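Local coordinates for protein LacI family transcription regulator (Bifidobacterium animalis subsp. lactis, PDB 4O5A) that probably regulates transcription as a LacI-family repressor, its periplasmic binding protein-like region sensing a small effector and its helix-turn-helix domain binding operator DNA, at residues Ser93-Ala98 against Leu310-Met315; Met154-Leu159 against Ser166-Leu171; Asn193-Ala198 against Thr251-Asp256; Ile282-Ser287 against Thr298-Asn303. All blocks are in the same frame, centred on the assembly; numbering follows the deposited sequence.

Overall arrangement
The chain folds into two alpha/beta subdomains, and all four contacts are largely buried. Contacts 1 and 2 belong to one: helix 304-320, half of contact 1, rests on both strands of contact 2, with Leu157 and Leu171 meeting Ala311. Contacts 3 and 4 share the other sheet, where strands 252-255 and 280-284 are neighbours; their centres lie about 14 Å apart, against about 33 Å between contacts 1 and 3. Contact 1 is apolar helix packing, whereas the other three are parallel strand pairings. Charge and water enter at strand ends: a salt bridge in contact 3, two bridging waters in contact 4. Residues 298-303 lead directly into the helix of contact 1.

Contact 1: residues Ser93-Ala98 against Leu310-Met315; sequences SGLGSA and LAAQLM. With SO4 (sulfate ion), chain E.
Leu95 and Ala98 of helix 88-99 pack on helix 304-320 in one of the two alpha/beta subdomains of this periplasmic binding protein-like fold. The short helical segments cross at -45° with their axes 7.7 Å apart, a close approach that small residues permit: Ala98 CB meets Ala312 CB at 3.7 Å, and the methyl of Ala312 also sits 3.6 Å from Leu95 O.

The remaining apolar contacts gather on CD2 of Leu95. Its CG stands beside the backbone N, anti to the carbonyl carbon (chi1 -78°), which lets CD2 reach across to the second helix; there the branch touches Ala312 CB and Ala311 CB, and Leu95 CD2 lies 3.7 Å from Met315 CE, the selenomethionine methyl brought round by a bend at chi3. Leu134 of strand 132-135 touches both Leu95 and Met315, so this end of the interface faces the sheet.

Polar interactions lie along the other margin. Ser97 OG donates back to Gly94 O at 2.9 Å and is also bonded to Arg309. Gln313 lays CG against Ala98 CB at 4.0 Å, then extends to a sulfate ion, probably from the crystallisation liquor, that Arg309 also binds. An alanine at Gln313 is likely to uncover the methyl of Ala98 and leave the sulfate without its amide donor. That bond, from Gln313 NE2 to sulfate O2, measures 3.1 Å and bends only slightly, with 161° at the hydrogen.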
loop_
_atom_site.group_PDB
_atom_site.type_symbol
_atom_site.label_atom_id
_atom_site.label_comp_id
_atom_site.label_asym_id
_atom_site.label_seq_id
_atom_site.Cartn_x
_atom_site.Cartn_y
_atom_site.Cartn_z
ATOM N N SER A 93 -3.162 -4.327 -9.806
ATOM C CA SER A 93 -3.620 -3.389 -10.839
ATOM C C SER A 93 -3.091 -3.751 -12.235
ATOM O O SER A 93 -3.838 -3.725 -13.214
ATOM C CB SER A 93 -3.222 -1.953 -10.505
ATOM O OG SER A 93 -4.013 -1.451 -9.452
ATOM N N GLY A 94 -1.802 -4.064 -12.325
ATOM C CA GLY A 94 -1.215 -4.478 -13.588
ATOM C C GLY A 94 -1.810 -5.785 -14.082
ATOM O O GLY A 94 -2.150 -5.917 -15.271
ATOM N N LEU A 95 -1.924 -6.771 -13.194
ATOM C CA LEU A 95 -2.544 -8.040 -13.570
ATOM C C LEU A 95 -3.936 -7.792 -14.139
ATOM O O LEU A 95 -4.263 -8.263 -15.229
ATOM C CB LEU A 95 -2.677 -8.973 -12.352
ATOM C CG LEU A 95 -1.443 -9.727 -11.852
ATOM C CD1 LEU A 95 -1.664 -10.171 -10.408
ATOM C CD2 LEU A 95 -1.148 -10.947 -12.725
ATOM N N GLY A 96 -4.744 -7.036 -13.405
ATOM C CA GLY A 96 -6.096 -6.732 -13.833
ATOM C C GLY A 96 -6.182 -6.033 -15.176
ATOM O O GLY A 96 -7.123 -6.274 -15.930
ATOM N N SER A 97 -5.200 -5.190 -15.502
ATOM C CA SER A 97 -5.245 -4.449 -16.759
ATOM C C SER A 97 -5.177 -5.412 -17.929
ATOM O O SER A 97 -5.710 -5.132 -18.999
ATOM C CB SER A 97 -4.141 -3.384 -16.848
ATOM O OG SER A 97 -2.872 -3.918 -17.188
ATOM N N ALA A 98 -4.538 -6.561 -17.721
ATOM C CA ALA A 98 -4.450 -7.556 -18.786
ATOM C C ALA A 98 -5.563 -8.601 -18.711
ATOM O O ALA A 98 -6.098 -9.013 -19.748
ATOM C CB ALA A 98 -3.076 -8.224 -18.811
ATOM N N LEU A 310 2.555 -8.006 -17.621
ATOM C CA LEU A 310 3.279 -9.055 -18.313
ATOM C C LEU A 310 2.983 -10.425 -17.705
ATOM O O LEU A 310 2.851 -11.409 -18.427
ATOM C CB LEU A 310 4.779 -8.770 -18.267
ATOM C CG LEU A 310 5.620 -9.560 -19.257
ATOM C CD1 LEU A 310 4.998 -9.507 -20.656
ATOM C CD2 LEU A 310 7.022 -8.991 -19.273
ATOM N N ALA A 311 2.865 -10.478 -16.379
ATOM C CA ALA A 311 2.604 -11.743 -15.687
ATOM C C ALA A 311 1.267 -12.339 -16.120
ATOM O O ALA A 311 1.160 -13.540 -16.369
ATOM C CB ALA A 311 2.626 -11.548 -14.181
ATOM N N ALA A 312 0.250 -11.492 -16.201
ATOM C CA ALA A 312 -1.067 -11.942 -16.636
ATOM C C ALA A 312 -1.024 -12.413 -18.087
ATOM O O ALA A 312 -1.578 -13.465 -18.438
ATOM C CB ALA A 312 -2.080 -10.827 -16.450
ATOM N N GLN A 313 -0.346 -11.657 -18.941
ATOM C CA GLN A 313 -0.245 -12.047 -20.343
ATOM C C GLN A 313 0.444 -13.393 -20.484
ATOM O O GLN A 313 0.049 -14.215 -21.304
ATOM C CB GLN A 313 0.489 -10.973 -21.157
ATOM C CG GLN A 313 -0.273 -9.661 -21.223
ATOM C CD GLN A 313 0.518 -8.543 -21.863
ATOM O OE1 GLN A 313 1.727 -8.429 -21.659
ATOM N NE2 GLN A 313 -0.161 -7.706 -22.643
ATOM N N LEU A 314 1.476 -13.619 -19.678
ATOM C CA LEU A 314 2.234 -14.863 -19.774
ATOM C C LEU A 314 1.402 -16.053 -19.304
ATOM O O LEU A 314 1.453 -17.133 -19.895
ATOM C CB LEU A 314 3.528 -14.770 -18.957
ATOM C CG LEU A 314 4.572 -13.818 -19.533
ATOM C CD1 LEU A 314 5.775 -13.725 -18.598
ATOM C CD2 LEU A 314 5.006 -14.258 -20.929
HETATM N N MSE A 315 0.629 -15.860 -18.244
HETATM C CA MSE A 315 -0.196 -16.951 -17.751
HETATM C C MSE A 315 -1.288 -17.264 -18.751
HETATM O O MSE A 315 -1.622 -18.419 -18.946
HETATM C CB MSE A 315 -0.786 -16.644 -16.371
HETATM C CG MSE A 315 0.256 -16.724 -15.266
HETATM SE SE MSE A 315 -0.494 -16.411 -13.507
HETATM C CE MSE A 315 -0.907 -14.530 -13.658
HETATM S S SO4 E . 1.341 -4.380 -24.061
HETATM O O1 SO4 E . 2.429 -3.698 -24.751
HETATM O O2 SO4 E . 1.188 -5.728 -24.601
HETATM O O3 SO4 E . 1.625 -4.423 -22.630
HETATM O O4 SO4 E . 0.107 -3.640 -24.281
#

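Contact 2: residues Met154-Leu159 against Ser166-Leu171; sequences MPCLAL and SGLPTL
Leu157 and Pro169 meet where two parallel strands, 156-160 and 170-172, lie side by side in the central sheet of a Rossmann-like alpha/beta subdomain. The backbone pairing is centred on Ala158, which bonds on both sides of its partner residue Thr170: Ala158 N donates to Pro169 O at 2.9 Å in an almost straight bond (172°), and Leu171 N donates to Ala158 O at the same distance. The CA of Thr170 adds a C-H...O contact to that second carbonyl.

The side chain of Leu157 can be followed outward. Its CB packs against the CG of Met315 on helix 304-320. CG then stands anti to the backbone N (chi1 176°), a turn that carries the branch toward the neighbouring strand, and lies 4.1 Å from Pro169 O. Beyond it the methyls part: CD1 settles 3.4 Å from Pro169 O and 4.0 Å from Pro169 CB, while CD2 goes to the helix and meets Ala311 O. One leucine thus fills the angle between the two strands and the covering helix.

Leu159 and Leu171 continue this apolar face, lying alongside each other and pointing the same way, with Leu159 CD1 3.9 Å from Leu171 CB. The other face carries Ala158 and Thr170. Thr170 OG1 turns back to its own segment and bonds Leu168 O from above the carbonyl plane, and Thr165 is its second partner. At the start of the pairing, Cys156 SG rests 4.1 Å from Leu168 CD2.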
loop_
_atom_site.group_PDB
_atom_site.type_symbol
_atom_site.label_atom_id
_atom_site.label_comp_id
_atom_site.label_asym_id
_atom_site.label_seq_id
_atom_site.Cartn_x
_atom_site.Cartn_y
_atom_site.Cartn_z
HETATM N N MSE A 154 -1.465 -28.069 -14.400
HETATM C CA MSE A 154 -1.892 -26.757 -13.913
HETATM C C MSE A 154 -0.849 -25.700 -14.255
HETATM O O MSE A 154 0.252 -25.709 -13.695
HETATM C CB MSE A 154 -2.140 -26.779 -12.396
HETATM C CG MSE A 154 -2.309 -25.399 -11.765
HETATM SE SE MSE A 154 -3.935 -24.437 -12.301
HETATM C CE MSE A 154 -5.190 -25.395 -11.143
ATOM N N PRO A 155 -1.186 -24.794 -15.189
ATOM C CA PRO A 155 -0.269 -23.708 -15.547
ATOM C C PRO A 155 0.114 -22.873 -14.339
ATOM O O PRO A 155 -0.730 -22.569 -13.493
ATOM C CB PRO A 155 -1.095 -22.862 -16.519
ATOM C CG PRO A 155 -2.006 -23.874 -17.184
ATOM C CD PRO A 155 -2.372 -24.829 -16.067
ATOM N N CYS A 156 1.388 -22.507 -14.247
ATOM C CA CYS A 156 1.802 -21.552 -13.232
ATOM C C CYS A 156 2.920 -20.661 -13.739
ATOM O O CYS A 156 3.596 -20.981 -14.727
ATOM C CB CYS A 156 2.241 -22.261 -11.949
ATOM S SG CYS A 156 3.734 -23.239 -12.156
ATOM N N LEU A 157 3.103 -19.548 -13.043
ATOM C CA LEU A 157 4.159 -18.599 -13.341
ATOM C C LEU A 157 4.714 -18.077 -12.031
ATOM O O LEU A 157 3.955 -17.698 -11.129
ATOM C CB LEU A 157 3.610 -17.431 -14.153
ATOM C CG LEU A 157 4.597 -16.307 -14.456
ATOM C CD1 LEU A 157 5.522 -16.712 -15.586
ATOM C CD2 LEU A 157 3.849 -15.030 -14.795
ATOM N N ALA A 158 6.037 -18.066 -11.924
ATOM C CA ALA A 158 6.686 -17.532 -10.735
ATOM C C ALA A 158 7.298 -16.162 -11.015
ATOM O O ALA A 158 7.829 -15.916 -12.099
ATOM C CB ALA A 158 7.740 -18.499 -10.234
ATOM N N LEU A 159 7.216 -15.266 -10.034
ATOM C CA LEU A 159 7.925 -13.994 -10.126
ATOM C C LEU A 159 9.113 -14.047 -9.180
ATOM O O LEU A 159 8.970 -13.847 -7.968
ATOM C CB LEU A 159 7.008 -12.816 -9.777
ATOM C CG LEU A 159 6.222 -12.184 -10.932
ATOM C CD1 LEU A 159 5.414 -13.217 -11.715
ATOM C CD2 LEU A 159 5.317 -11.071 -10.419
ATOM N N SER A 166 13.604 -23.354 -10.698
ATOM C CA SER A 166 13.887 -24.709 -11.169
ATOM C C SER A 166 13.076 -25.140 -12.389
ATOM O O SER A 166 12.391 -26.163 -12.358
ATOM C CB SER A 166 13.707 -25.720 -10.031
ATOM O OG SER A 166 13.986 -27.036 -10.474
ATOM N N GLY A 167 13.155 -24.357 -13.460
ATOM C CA GLY A 167 12.555 -24.750 -14.722
ATOM C C GLY A 167 11.124 -24.297 -14.940
ATOM O O GLY A 167 10.640 -24.358 -16.070
ATOM N N LEU A 168 10.444 -23.853 -13.878
ATOM C CA LEU A 168 9.084 -23.342 -14.001
ATOM C C LEU A 168 9.084 -22.026 -14.772
ATOM O O LEU A 168 10.060 -21.276 -14.719
ATOM C CB LEU A 168 8.459 -23.111 -12.619
ATOM C CG LEU A 168 8.147 -24.354 -11.783
ATOM C CD1 LEU A 168 7.511 -23.985 -10.459
ATOM C CD2 LEU A 168 7.234 -25.279 -12.565
ATOM N N PRO A 169 7.992 -21.743 -15.504
ATOM C CA PRO A 169 7.901 -20.462 -16.212
ATOM C C PRO A 169 8.116 -19.305 -15.250
ATOM O O PRO A 169 7.435 -19.229 -14.223
ATOM C CB PRO A 169 6.456 -20.452 -16.714
ATOM C CG PRO A 169 6.147 -21.908 -16.947
ATOM C CD PRO A 169 6.858 -22.634 -15.816
ATOM N N THR A 170 9.058 -18.424 -15.567
ATOM C CA THR A 170 9.425 -17.372 -14.627
ATOM C C THR A 170 9.436 -16.005 -15.288
ATOM O O THR A 170 9.963 -15.845 -16.397
ATOM C CB THR A 170 10.825 -17.654 -14.050
ATOM O OG1 THR A 170 10.881 -19.001 -13.560
ATOM C CG2 THR A 170 11.171 -16.680 -12.924
ATOM N N LEU A 171 8.861 -15.020 -14.605
ATOM C CA LEU A 171 9.082 -13.623 -14.960
ATOM C C LEU A 171 10.241 -13.164 -14.072
ATOM O O LEU A 171 10.082 -13.031 -12.853
ATOM C CB LEU A 171 7.811 -12.802 -14.712
ATOM C CG LEU A 171 7.846 -11.310 -15.039
ATOM C CD1 LEU A 171 8.284 -11.065 -16.477
ATOM C CD2 LEU A 171 6.481 -10.682 -14.750
#

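Contact 3: residues Asn193-Ala198 against Thr251-Asp256; sequences NIARVA and TAIIYD
Arg196 and Asp256 form a salt bridge at the C-terminal ends of strands 193-197 and 252-255, parallel neighbours in the sheet of the second alpha/beta subdomain of the periplasmic binding protein-like fold. NH2 of Arg196 meets OD2 of Asp256 at 3.1 Å, near the guanidinium plane and on that oxygen's syn lone pair; weaker bonds run from NH2 and NE to OD1. The two planes are 28° apart. Ala198 CB lies over one guanidinium face, near its rim. Arg196 CG passes 4.0 Å from Ile254 CB, and the bend at chi3 (92°) then turns the guanidinium toward Asp256.

Behind the ion pair, backbone bonds fix the register. Val197 N donates to Ile254 O at 2.8 Å, and Asp256 N to Val197 O, setting the carboxylate beside the arginine. On the other face Val197 CB lies 3.6 Å from Tyr255 CD1, obliquely to the ring.

Farther out, Phe213 makes a cation-pi contact with Arg196, Trp284 packs beside both charged residues, and Gly199 N also bonds Asp256 OD2. A leucine in place of Arg196 would probably leave the Asp256 carboxylate without its main cationic mate. With both groups buried, the pairing is likely to offset the cost of enclosing charge here.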
loop_
_atom_site.group_PDB
_atom_site.type_symbol
_atom_site.label_atom_id
_atom_site.label_comp_id
_atom_site.label_asym_id
_atom_site.label_seq_id
_atom_site.Cartn_x
_atom_site.Cartn_y
_atom_site.Cartn_z
ATOM N N ASN A 193 32.687 3.829 1.583
ATOM C CA ASN A 193 32.282 3.091 2.771
ATOM C C ASN A 193 30.768 3.176 2.846
ATOM O O ASN A 193 30.221 4.227 3.180
ATOM C CB ASN A 193 32.927 3.709 4.027
ATOM C CG ASN A 193 32.605 2.946 5.313
ATOM O OD1 ASN A 193 32.096 1.819 5.291
ATOM N ND2 ASN A 193 32.915 3.567 6.451
ATOM N N ILE A 194 30.086 2.088 2.499
ATOM C CA ILE A 194 28.631 2.095 2.418
ATOM C C ILE A 194 28.031 0.928 3.183
ATOM O O ILE A 194 28.727 -0.020 3.552
ATOM C CB ILE A 194 28.119 2.072 0.952
ATOM C CG1 ILE A 194 28.388 0.712 0.296
ATOM C CG2 ILE A 194 28.751 3.203 0.135
ATOM C CD1 ILE A 194 27.704 0.541 -1.036
ATOM N N ALA A 195 26.737 1.008 3.438
ATOM C CA ALA A 195 26.071 -0.045 4.178
ATOM C C ALA A 195 24.699 -0.311 3.625
ATOM O O ALA A 195 24.121 0.523 2.933
ATOM C CB ALA A 195 25.994 0.306 5.661
ATOM N N ARG A 196 24.185 -1.505 3.923
ATOM C CA ARG A 196 22.847 -1.883 3.536
ATOM C C ARG A 196 22.055 -2.236 4.774
ATOM O O ARG A 196 22.531 -2.951 5.662
ATOM C CB ARG A 196 22.899 -3.124 2.626
ATOM C CG ARG A 196 22.419 -2.912 1.219
ATOM C CD ARG A 196 22.387 -4.230 0.458
ATOM N NE ARG A 196 21.085 -4.898 0.529
ATOM C CZ ARG A 196 20.926 -6.213 0.643
ATOM N NH1 ARG A 196 21.988 -7.006 0.728
ATOM N NH2 ARG A 196 19.705 -6.744 0.685
ATOM N N VAL A 197 20.838 -1.727 4.837
ATOM C CA VAL A 197 19.875 -2.180 5.833
ATOM C C VAL A 197 18.889 -3.072 5.098
ATOM O O VAL A 197 18.033 -2.586 4.373
ATOM C CB VAL A 197 19.191 -0.979 6.494
ATOM C CG1 VAL A 197 18.082 -1.432 7.450
ATOM C CG2 VAL A 197 20.225 -0.164 7.264
ATOM N N ALA A 198 19.036 -4.385 5.283
ATOM C CA ALA A 198 18.310 -5.375 4.500
ATOM C C ALA A 198 17.114 -5.937 5.256
ATOM O O ALA A 198 16.928 -5.660 6.441
ATOM C CB ALA A 198 19.248 -6.495 4.108
ATOM N N THR A 251 29.170 6.524 4.608
ATOM C CA THR A 251 28.716 7.780 4.015
ATOM C C THR A 251 27.455 7.595 3.168
ATOM O O THR A 251 26.879 8.569 2.682
ATOM C CB THR A 251 29.832 8.467 3.182
ATOM O OG1 THR A 251 30.340 7.561 2.187
ATOM C CG2 THR A 251 30.977 8.923 4.076
ATOM N N ALA A 252 27.048 6.350 2.950
ATOM C CA ALA A 252 25.806 6.082 2.245
ATOM C C ALA A 252 25.193 4.805 2.791
ATOM O O ALA A 252 25.914 3.868 3.149
ATOM C CB ALA A 252 26.062 5.962 0.721
ATOM N N ILE A 253 23.867 4.793 2.886
ATOM C CA ILE A 253 23.119 3.619 3.323
ATOM C C ILE A 253 22.022 3.328 2.318
ATOM O O ILE A 253 21.276 4.226 1.911
ATOM C CB ILE A 253 22.519 3.817 4.740
ATOM C CG1 ILE A 253 23.648 4.064 5.734
ATOM C CG2 ILE A 253 21.743 2.562 5.177
ATOM C CD1 ILE A 253 23.154 4.536 7.109
ATOM N N ILE A 254 21.954 2.070 1.889
ATOM C CA ILE A 254 20.883 1.604 1.016
ATOM C C ILE A 254 19.889 0.778 1.842
ATOM O O ILE A 254 20.275 -0.166 2.536
ATOM C CB ILE A 254 21.459 0.747 -0.122
ATOM C CG1 ILE A 254 22.410 1.603 -0.974
ATOM C CG2 ILE A 254 20.333 0.194 -0.973
ATOM C CD1 ILE A 254 23.046 0.846 -2.120
ATOM N N TYR A 255 18.610 1.135 1.774
ATOM C CA TYR A 255 17.579 0.425 2.521
ATOM C C TYR A 255 16.725 -0.451 1.626
ATOM O O TYR A 255 16.344 -0.030 0.536
ATOM C CB TYR A 255 16.650 1.429 3.199
ATOM C CG TYR A 255 17.350 2.268 4.233
ATOM C CD1 TYR A 255 17.278 1.940 5.578
ATOM C CD2 TYR A 255 18.075 3.388 3.862
ATOM C CE1 TYR A 255 17.929 2.716 6.547
ATOM C CE2 TYR A 255 18.722 4.183 4.814
ATOM C CZ TYR A 255 18.647 3.839 6.143
ATOM O OH TYR A 255 19.303 4.615 7.061
ATOM N N ASP A 256 16.365 -1.640 2.119
ATOM C CA ASP A 256 15.572 -2.579 1.324
ATOM C C ASP A 256 14.103 -2.169 1.146
ATOM O O ASP A 256 13.385 -2.779 0.361
ATOM C CB ASP A 256 15.664 -4.003 1.898
ATOM C CG ASP A 256 16.832 -4.797 1.313
ATOM O OD1 ASP A 256 17.785 -4.174 0.800
ATOM O OD2 ASP A 256 16.797 -6.045 1.386
#

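Contact 4: residues Ile282-Ser287 against Thr298-Asn303; sequences ISWGDS and TALSRN
Trp284 lies alongside Leu300, pointing the same way, with Trp284 CD1 4.1 Å from Leu300 CB and the leucine CD1 oblique to the indole near NE1. With CG anti to the backbone N (chi1 -157°), the indole extends over helix 175-188, touching Ser179 and Met182. On the same face Ile282 CG1 meets Thr298 CG2 at 4.0 Å.

Three backbone bonds join the parallel strands: Ser283 N to Thr298 O, Leu300 N to Ser283 O at 2.9 Å, and Gly285 N to Leu300 O, bent to 137°. Ser283 OG reaches forward to Gly285 O at 2.7 Å in the carbonyl plane.

Beyond the strand, Asp286 packs its CB 3.8 Å from Ser301 CB and its carboxylate against the methyl of Ala299, while Arg337 forms a salt bridge with OD2 and Asn290 bonds OD1. One water accepts from Asp286 N and Arg302 N; another donates to Asp286 OD2 at 2.7 Å and bonds Ser301 OG.

Strand 280-284, helix 288-292 and strand 298-301 make a beta-alpha-beta crossover, with Ser287 the N-cap of its helix. A glycerol, probably from the crystallisation liquor, about 5 Å from the Asp286 side chain is consistent with a pocket at the strand ends, where relatives bind effectors.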
loop_
_atom_site.group_PDB
_atom_site.type_symbol
_atom_site.label_atom_id
_atom_site.label_comp_id
_atom_site.label_asym_id
_atom_site.label_seq_id
_atom_site.Cartn_x
_atom_site.Cartn_y
_atom_site.Cartn_z
ATOM N N ILE A 282 19.595 5.736 -0.218
ATOM C CA ILE A 282 18.858 5.185 -1.354
ATOM C C ILE A 282 17.806 4.194 -0.837
ATOM O O ILE A 282 18.075 3.405 0.075
ATOM C CB ILE A 282 19.802 4.466 -2.330
ATOM C CG1 ILE A 282 20.778 5.464 -2.938
ATOM C CG2 ILE A 282 19.022 3.760 -3.455
ATOM C CD1 ILE A 282 21.843 4.818 -3.808
ATOM N N SER A 283 16.612 4.256 -1.422
ATOM C CA SER A 283 15.557 3.287 -1.149
ATOM C C SER A 283 15.509 2.275 -2.276
ATOM O O SER A 283 15.448 2.667 -3.435
ATOM C CB SER A 283 14.197 3.982 -1.117
ATOM O OG SER A 283 13.149 3.034 -0.968
ATOM N N TRP A 284 15.509 0.989 -1.934
ATOM C CA TRP A 284 15.307 -0.073 -2.919
ATOM C C TRP A 284 13.802 -0.255 -2.985
ATOM O O TRP A 284 13.204 -0.869 -2.100
ATOM C CB TRP A 284 15.957 -1.378 -2.443
ATOM C CG TRP A 284 16.298 -2.345 -3.543
ATOM C CD1 TRP A 284 15.637 -2.519 -4.708
ATOM C CD2 TRP A 284 17.407 -3.260 -3.558
ATOM N NE1 TRP A 284 16.263 -3.500 -5.465
ATOM C CE2 TRP A 284 17.343 -3.955 -4.783
ATOM C CE3 TRP A 284 18.438 -3.542 -2.665
ATOM C CZ2 TRP A 284 18.290 -4.933 -5.124
ATOM C CZ3 TRP A 284 19.374 -4.518 -3.012
ATOM C CH2 TRP A 284 19.290 -5.193 -4.230
ATOM N N GLY A 285 13.182 0.288 -4.025
ATOM C CA GLY A 285 11.730 0.321 -4.105
ATOM C C GLY A 285 11.290 1.770 -4.033
ATOM O O GLY A 285 11.847 2.547 -3.258
ATOM N N ASP A 286 10.317 2.153 -4.847
ATOM C CA ASP A 286 9.919 3.558 -4.869
ATOM C C ASP A 286 8.439 3.719 -4.558
ATOM O O ASP A 286 7.648 2.803 -4.752
ATOM C CB ASP A 286 10.259 4.186 -6.227
ATOM C CG ASP A 286 10.241 5.709 -6.191
ATOM O OD1 ASP A 286 10.439 6.292 -5.099
ATOM O OD2 ASP A 286 10.036 6.324 -7.255
ATOM N N SER A 287 8.069 4.887 -4.048
ATOM C CA SER A 287 6.675 5.189 -3.794
ATOM C C SER A 287 6.583 6.680 -3.573
ATOM O O SER A 287 7.606 7.348 -3.527
ATOM C CB SER A 287 6.153 4.455 -2.555
ATOM O OG SER A 287 6.686 5.018 -1.376
ATOM N N THR A 298 16.303 9.245 -3.206
ATOM C CA THR A 298 16.722 8.542 -4.420
ATOM C C THR A 298 16.290 7.080 -4.317
ATOM O O THR A 298 16.473 6.445 -3.274
ATOM C CB THR A 298 18.237 8.616 -4.543
ATOM O OG1 THR A 298 18.610 9.963 -4.858
ATOM C CG2 THR A 298 18.738 7.676 -5.630
ATOM N N ALA A 299 15.700 6.534 -5.381
ATOM C CA ALA A 299 15.086 5.214 -5.273
ATOM C C ALA A 299 15.344 4.360 -6.505
ATOM O O ALA A 299 15.350 4.864 -7.616
ATOM C CB ALA A 299 13.601 5.345 -5.093
ATOM N N LEU A 300 15.506 3.065 -6.273
ATOM C CA LEU A 300 15.553 2.085 -7.354
ATOM C C LEU A 300 14.100 1.704 -7.570
ATOM O O LEU A 300 13.462 1.114 -6.689
ATOM C CB LEU A 300 16.403 0.891 -6.914
ATOM C CG LEU A 300 16.885 -0.103 -7.971
ATOM C CD1 LEU A 300 15.711 -0.847 -8.569
ATOM C CD2 LEU A 300 17.698 0.611 -9.054
ATOM N N SER A 301 13.555 2.087 -8.719
ATOM C CA SER A 301 12.131 1.938 -8.970
ATOM C C SER A 301 11.897 0.750 -9.894
ATOM O O SER A 301 12.464 0.698 -10.974
ATOM C CB SER A 301 11.596 3.207 -9.639
ATOM O OG SER A 301 10.232 3.052 -10.012
ATOM N N ARG A 302 11.074 -0.200 -9.459
ATOM C CA ARG A 302 10.679 -1.321 -10.320
ATOM C C ARG A 302 9.363 -0.967 -10.986
ATOM O O ARG A 302 8.509 -0.308 -10.389
ATOM C CB ARG A 302 10.511 -2.613 -9.512
ATOM C CG ARG A 302 11.767 -3.469 -9.412
ATOM C CD ARG A 302 11.535 -4.738 -8.576
ATOM N NE ARG A 302 10.524 -5.630 -9.147
ATOM C CZ ARG A 302 9.424 -6.017 -8.508
ATOM N NH1 ARG A 302 9.195 -5.595 -7.272
ATOM N NH2 ARG A 302 8.556 -6.827 -9.103
ATOM N N ASN A 303 9.197 -1.394 -12.229
ATOM C CA ASN A 303 7.969 -1.116 -12.943
ATOM C C ASN A 303 6.960 -2.212 -12.610
ATOM O O ASN A 303 6.752 -3.134 -13.401
ATOM C CB ASN A 303 8.230 -1.056 -14.448
ATOM C CG ASN A 303 7.039 -0.537 -15.231
ATOM O OD1 ASN A 303 5.912 -0.470 -14.720
ATOM N ND2 ASN A 303 7.278 -0.186 -16.492
HETATM O O HOH W 1 9.614 0.197 -6.906
HETATM O O HOH W 2 8.614 5.137 -9.286
#